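Local coordinates for protein beta-lactamase (Francisella tularensis subsp. tularensis, PDB 3P09) that probably hydrolyses the amide bond of beta-lactam antibiotics to give substituted beta-amino acids, as a class A beta-lactamase, and so confers antibiotic resistance, at residues K29-K34 with Q275-L280; K187-N192 with I201-L206. One frame throughout, in Å; residues are numbered along the deposited sequence.

How the interactions relate
The chain starts with helix 24-35, which carries residues 29-34 of interaction 1, and runs directly into the sheet at strand 38-44. It then leaves for the helical part of the fold, where helices 178-190 and 196-208 follow one another and pack together in interaction 2, closing a short loop of eight residues. Strands 225-232, 239-246 and 253-260 bring the chain back into the sheet, and helix 271-289 ends it, meeting the first helix to close interaction 1. The short loop of interaction 2 therefore falls wholly within the long one of interaction 1. The two contacts do not touch; their centres lie about 28 Å apart.

Interaction 1: residues K29-K34 with Q275-L280; sequences KNLENK and QQAAKL
Leu31 points from helix 24-35 at the facing helix 271-289 and divides its two methyls between different partners. CD1 lies 3.8 Å from Ala277 CB and 4.0 Å from Leu280 CD1, while CD2 comes against Gln276, 3.9 Å from its CB. The Leu31 CG sits anti to the carbonyl carbon, and this rotation sends the branched end across to the other helix. The segments run nearly antiparallel, their axes 10.8 Å apart at an angle of 167°, and Leu31 CA is 7.6 Å from Ala277 CA. A forked leucine suits this spacing because its two methyls can meet different partners, and the small Ala277 lets CD1 approach the backbone of the facing helix, 3.7 Å from Ala277 N.

Toward the exposed margin the packing turns polar. Lys34 is fully extended, with CG anti to the backbone N, and its side chain meets that of Gln276 at about a right angle. Its NZ donates a hydrogen bond of 2.8 Å to Gln276 OE1, approaching at a C=O...N angle of 118° and tilted 32° from the carbonyl plane. A long, flexible lysine can span this distance while keeping its charge at the surface. Gln276 suits the border because its aliphatic CB packs on Leu31 and its amide offers both an acceptor and a donor: OE1 takes the lysine, and NE2 is hydrogen-bonded to Tyr35 OH. Both ends of the amide are thereby tied to the N-terminal helix, which should restrict its rotation.

The contact joins the first and last helices of the class A fold, which pack together beside the antiparallel sheet. Leu280 also touches Ser27 and Phe28 of helix 24-35, and Ala277 reaches Ile39 on strand 38-44.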
loop_
_atom_site.group_PDB
_atom_site.type_symbol
_atom_site.label_atom_id
_atom_site.label_comp_id
_atom_site.label_asym_id
_atom_site.label_seq_id
_atom_site.Cartn_x
_atom_site.Cartn_y
_atom_site.Cartn_z
ATOM N N LYS A 29 -9.795 -13.744 -15.119
ATOM C CA LYS A 29 -9.088 -14.874 -15.717
ATOM C C LYS A 29 -8.547 -14.556 -17.114
ATOM O O LYS A 29 -7.462 -15.001 -17.486
ATOM C CB LYS A 29 -9.999 -16.109 -15.786
ATOM C CG LYS A 29 -9.334 -17.339 -16.392
ATOM C CD LYS A 29 -8.194 -17.849 -15.523
ATOM C CE LYS A 29 -7.564 -19.090 -16.142
ATOM N NZ LYS A 29 -6.599 -19.766 -15.232
ATOM N N ASN A 30 -9.306 -13.793 -17.894
ATOM C CA ASN A 30 -8.827 -13.373 -19.203
ATOM C C ASN A 30 -7.573 -12.507 -19.093
ATOM O O ASN A 30 -6.663 -12.618 -19.916
ATOM C CB ASN A 30 -9.926 -12.658 -19.996
ATOM C CG ASN A 30 -11.025 -13.606 -20.458
ATOM O OD1 ASN A 30 -10.825 -14.823 -20.534
ATOM N ND2 ASN A 30 -12.194 -13.050 -20.776
ATOM N N LEU A 31 -7.520 -11.653 -18.072
ATOM C CA LEU A 31 -6.332 -10.828 -17.867
ATOM C C LEU A 31 -5.108 -11.692 -17.582
ATOM O O LEU A 31 -4.013 -11.405 -18.072
ATOM C CB LEU A 31 -6.546 -9.818 -16.733
ATOM C CG LEU A 31 -7.657 -8.777 -16.922
ATOM C CD1 LEU A 31 -7.754 -7.889 -15.679
ATOM C CD2 LEU A 31 -7.405 -7.934 -18.163
ATOM N N GLU A 32 -5.296 -12.743 -16.785
ATOM C CA GLU A 32 -4.209 -13.670 -16.470
ATOM C C GLU A 32 -3.707 -14.405 -17.712
ATOM O O GLU A 32 -2.502 -14.544 -17.914
ATOM C CB GLU A 32 -4.639 -14.663 -15.379
ATOM C CG GLU A 32 -4.632 -14.026 -13.989
ATOM C CD GLU A 32 -5.266 -14.891 -12.909
ATOM O OE1 GLU A 32 -6.003 -15.839 -13.243
ATOM O OE2 GLU A 32 -5.031 -14.612 -11.709
ATOM N N ASN A 33 -4.639 -14.870 -18.534
ATOM C CA ASN A 33 -4.304 -15.540 -19.786
ATOM C C ASN A 33 -3.528 -14.619 -20.711
ATOM O O ASN A 33 -2.588 -15.031 -21.395
ATOM C CB ASN A 33 -5.581 -15.987 -20.491
ATOM C CG ASN A 33 -6.257 -17.148 -19.785
ATOM O OD1 ASN A 33 -5.612 -17.900 -19.060
ATOM N ND2 ASN A 33 -7.565 -17.299 -19.998
ATOM N N LYS A 34 -3.943 -13.360 -20.725
ATOM C CA LYS A 34 -3.360 -12.358 -21.593
ATOM C C LYS A 34 -1.930 -12.006 -21.172
ATOM O O LYS A 34 -1.043 -11.868 -22.020
ATOM C CB LYS A 34 -4.259 -11.116 -21.575
ATOM C CG LYS A 34 -3.874 -10.007 -22.519
ATOM C CD LYS A 34 -4.946 -8.915 -22.477
ATOM C CE LYS A 34 -4.535 -7.674 -23.249
ATOM N NZ LYS A 34 -5.400 -6.515 -22.899
ATOM N N GLN A 275 -4.538 -1.378 -14.701
ATOM C CA GLN A 275 -5.482 -0.457 -15.330
ATOM C C GLN A 275 -6.735 -1.188 -15.786
ATOM O O GLN A 275 -7.864 -0.733 -15.570
ATOM C CB GLN A 275 -4.843 0.245 -16.523
ATOM C CG GLN A 275 -3.654 1.088 -16.147
ATOM C CD GLN A 275 -2.919 1.583 -17.360
ATOM O OE1 GLN A 275 -3.271 1.238 -18.487
ATOM N NE2 GLN A 275 -1.888 2.392 -17.145
ATOM N N GLN A 276 -6.537 -2.332 -16.417
ATOM C CA GLN A 276 -7.653 -3.043 -17.010
ATOM C C GLN A 276 -8.540 -3.678 -15.937
ATOM O O GLN A 276 -9.769 -3.630 -16.032
ATOM C CB GLN A 276 -7.144 -4.060 -18.034
ATOM C CG GLN A 276 -6.561 -3.387 -19.281
ATOM C CD GLN A 276 -5.687 -4.322 -20.095
ATOM O OE1 GLN A 276 -6.061 -5.463 -20.369
ATOM N NE2 GLN A 276 -4.509 -3.844 -20.476
ATOM N N ALA A 277 -7.914 -4.248 -14.911
ATOM C CA ALA A 277 -8.657 -4.797 -13.786
ATOM C C ALA A 277 -9.466 -3.704 -13.106
ATOM O O ALA A 277 -10.636 -3.906 -12.777
ATOM C CB ALA A 277 -7.723 -5.462 -12.791
ATOM N N ALA A 278 -8.846 -2.544 -12.904
ATOM C CA ALA A 278 -9.528 -1.423 -12.248
ATOM C C ALA A 278 -10.711 -0.923 -13.065
ATOM O O ALA A 278 -11.703 -0.451 -12.516
ATOM C CB ALA A 278 -8.547 -0.278 -11.968
ATOM N N LYS A 279 -10.600 -1.009 -14.385
ATOM C CA LYS A 279 -11.671 -0.534 -15.259
ATOM C C LYS A 279 -12.871 -1.477 -15.177
ATOM O O LYS A 279 -14.029 -1.040 -15.167
ATOM C CB LYS A 279 -11.175 -0.419 -16.701
ATOM C CG LYS A 279 -12.227 0.077 -17.686
ATOM C CD LYS A 279 -12.880 1.358 -17.177
ATOM C CE LYS A 279 -13.361 2.231 -18.323
ATOM N NZ LYS A 279 -12.206 2.791 -19.083
ATOM N N LEU A 280 -12.584 -2.775 -15.123
ATOM C CA LEU A 280 -13.630 -3.771 -14.962
ATOM C C LEU A 280 -14.375 -3.474 -13.681
ATOM O O LEU A 280 -15.598 -3.521 -13.624
ATOM C CB LEU A 280 -13.029 -5.173 -14.896
ATOM C CG LEU A 280 -12.484 -5.700 -16.224
ATOM C CD1 LEU A 280 -11.666 -6.966 -16.027
ATOM C CD2 LEU A 280 -13.638 -5.948 -17.193
#

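Interaction 2: residues K187-N192 with I201-L206; sequences KLAFGN and IFIKYL
Two consecutive helices of the class A beta-lactamase fold, 178-190 and 196-208, pack against each other across the short connection between them, a buried apolar contact with no hydrogen bond between its two segments. Phe202 is its main wedge. With CG anti to the backbone N (chi1 -180°), the ring stands out toward helix 178-190 and presents one face to Leu188. The Leu188 CB makes a CH-pi contact there, 4.0 Å from the ring centroid and 26° off its normal, while CD1 of the same leucine extends the cover to CZ. On the opposite face, Leu206 CG of the ring's own helix lies toward the rim, so the aromatic is held between two leucines. Ala189 CB meets the ring's edge in its plane; a small residue suits this position, since its CA is only 6.0 Å from Ile203 CA.

The same methyl also touches Ile203 CG1 at 3.9 Å, which places Ala189 between the aromatic and the isoleucine. Beyond, Phe190 CE1 approaches Ile203 CD1 from a side chain turned at about a right angle to it. Large apolar residues fit here because the helix pair is backed by other parts of the fold: Leu188 touches Phe68 and Phe202 touches Leu75 on helix 66-80, and both Phe190 and Ile203 reach Trp246 on strand 239-246. The Phe202 side chain is close to, but not in contact with, residues that probably form the SxxK motif of serine beta-lactamases. Helix 178-190 ends with Phe190, and Gly191, where a CB would collide with Lys187 O, is the first residue to leave helical geometry; its N still donates to Lys187 O at 2.7 Å, while Ile203 CD1 rests 3.7 Å from Ala189 O.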
loop_
_atom_site.group_PDB
_atom_site.type_symbol
_atom_site.label_atom_id
_atom_site.label_comp_id
_atom_site.label_asym_id
_atom_site.label_seq_id
_atom_site.Cartn_x
_atom_site.Cartn_y
_atom_site.Cartn_z
ATOM N N LYS A 187 -9.645 -0.469 7.403
ATOM C CA LYS A 187 -9.721 -0.367 8.854
ATOM C C LYS A 187 -8.975 0.875 9.328
ATOM O O LYS A 187 -9.452 1.612 10.208
ATOM C CB LYS A 187 -9.169 -1.630 9.510
ATOM C CG LYS A 187 -9.280 -1.650 11.024
ATOM C CD LYS A 187 -9.206 -3.088 11.533
ATOM C CE LYS A 187 -9.305 -3.152 13.050
ATOM N NZ LYS A 187 -10.560 -2.528 13.561
ATOM N N LEU A 188 -7.821 1.136 8.724
ATOM C CA LEU A 188 -7.036 2.309 9.122
ATOM C C LEU A 188 -7.750 3.630 8.801
ATOM O O LEU A 188 -7.719 4.585 9.584
ATOM C CB LEU A 188 -5.650 2.269 8.478
ATOM C CG LEU A 188 -4.654 1.287 9.121
ATOM C CD1 LEU A 188 -3.440 1.122 8.245
ATOM C CD2 LEU A 188 -4.245 1.746 10.532
ATOM N N ALA A 189 -8.399 3.692 7.650
ATOM C CA ALA A 189 -9.003 4.945 7.207
ATOM C C ALA A 189 -10.394 5.165 7.812
ATOM O O ALA A 189 -10.804 6.308 8.055
ATOM C CB ALA A 189 -9.063 4.972 5.673
ATOM N N PHE A 190 -11.115 4.075 8.062
ATOM C CA PHE A 190 -12.524 4.181 8.455
ATOM C C PHE A 190 -12.902 3.426 9.723
ATOM O O PHE A 190 -14.009 3.600 10.242
ATOM C CB PHE A 190 -13.410 3.705 7.307
ATOM C CG PHE A 190 -13.135 4.408 6.018
ATOM C CD1 PHE A 190 -13.372 5.770 5.896
ATOM C CD2 PHE A 190 -12.638 3.721 4.938
ATOM C CE1 PHE A 190 -13.106 6.428 4.717
ATOM C CE2 PHE A 190 -12.372 4.372 3.747
ATOM C CZ PHE A 190 -12.608 5.737 3.643
ATOM N N GLY A 191 -11.985 2.605 10.229
ATOM C CA GLY A 191 -12.292 1.709 11.333
ATOM C C GLY A 191 -12.106 2.281 12.726
ATOM O O GLY A 191 -12.101 3.495 12.931
ATOM N N ASN A 192 -11.941 1.393 13.699
ATOM C CA ASN A 192 -11.910 1.831 15.087
ATOM C C ASN A 192 -10.562 1.712 15.796
ATOM O O ASN A 192 -10.517 1.658 17.023
ATOM C CB ASN A 192 -13.012 1.134 15.906
ATOM C CG ASN A 192 -12.919 -0.383 15.851
ATOM O OD1 ASN A 192 -11.870 -0.946 15.534
ATOM N ND2 ASN A 192 -14.025 -1.051 16.162
ATOM N N ILE A 201 -5.760 12.231 9.031
ATOM C CA ILE A 201 -4.362 12.431 8.659
ATOM C C ILE A 201 -3.913 11.339 7.713
ATOM O O ILE A 201 -3.242 11.593 6.697
ATOM C CB ILE A 201 -3.465 12.431 9.924
ATOM C CG1 ILE A 201 -3.710 13.721 10.729
ATOM C CG2 ILE A 201 -1.997 12.305 9.538
ATOM C CD1 ILE A 201 -3.095 13.721 12.125
ATOM N N PHE A 202 -4.287 10.108 8.046
ATOM C CA PHE A 202 -3.959 8.963 7.215
ATOM C C PHE A 202 -4.548 9.129 5.813
ATOM O O PHE A 202 -3.870 8.948 4.801
ATOM C CB PHE A 202 -4.496 7.698 7.884
ATOM C CG PHE A 202 -4.222 6.432 7.123
ATOM C CD1 PHE A 202 -2.948 5.885 7.104
ATOM C CD2 PHE A 202 -5.248 5.768 6.465
ATOM C CE1 PHE A 202 -2.692 4.705 6.423
ATOM C CE2 PHE A 202 -5.006 4.586 5.777
ATOM C CZ PHE A 202 -3.728 4.051 5.757
ATOM N N ILE A 203 -5.824 9.470 5.766
ATOM C CA ILE A 203 -6.517 9.682 4.504
ATOM C C ILE A 203 -5.843 10.765 3.666
ATOM O O ILE A 203 -5.650 10.602 2.463
ATOM C CB ILE A 203 -7.975 10.084 4.774
ATOM C CG1 ILE A 203 -8.780 8.840 5.173
ATOM C CG2 ILE A 203 -8.579 10.779 3.559
ATOM C CD1 ILE A 203 -10.150 9.156 5.769
ATOM N N LYS A 204 -5.481 11.874 4.301
ATOM C CA LYS A 204 -4.815 12.952 3.572
ATOM C C LYS A 204 -3.466 12.510 2.971
ATOM O O LYS A 204 -3.149 12.848 1.828
ATOM C CB LYS A 204 -4.668 14.200 4.454
ATOM C CG LYS A 204 -4.064 15.424 3.757
ATOM C CD LYS A 204 -4.856 15.825 2.512
ATOM C CE LYS A 204 -4.577 17.269 2.085
ATOM N NZ LYS A 204 -3.178 17.490 1.615
ATOM N N TYR A 205 -2.671 11.750 3.723
ATOM C CA TYR A 205 -1.418 11.226 3.163
ATOM C C TYR A 205 -1.670 10.420 1.886
ATOM O O TYR A 205 -0.968 10.563 0.880
ATOM C CB TYR A 205 -0.719 10.270 4.129
ATOM C CG TYR A 205 -0.147 10.829 5.412
ATOM C CD1 TYR A 205 0.555 12.027 5.448
ATOM C CD2 TYR A 205 -0.273 10.103 6.595
ATOM C CE1 TYR A 205 1.096 12.501 6.663
ATOM C CE2 TYR A 205 0.253 10.556 7.788
ATOM C CZ TYR A 205 0.941 11.746 7.824
ATOM O OH TYR A 205 1.442 12.146 9.056
ATOM N N LEU A 206 -2.637 9.516 1.954
ATOM C CA LEU A 206 -2.942 8.639 0.828
ATOM C C LEU A 206 -3.410 9.437 -0.386
ATOM O O LEU A 206 -3.076 9.115 -1.536
ATOM C CB LEU A 206 -4.024 7.644 1.235
ATOM C CG LEU A 206 -3.614 6.545 2.214
ATOM C CD1 LEU A 206 -4.859 5.741 2.542
ATOM C CD2 LEU A 206 -2.510 5.655 1.637
#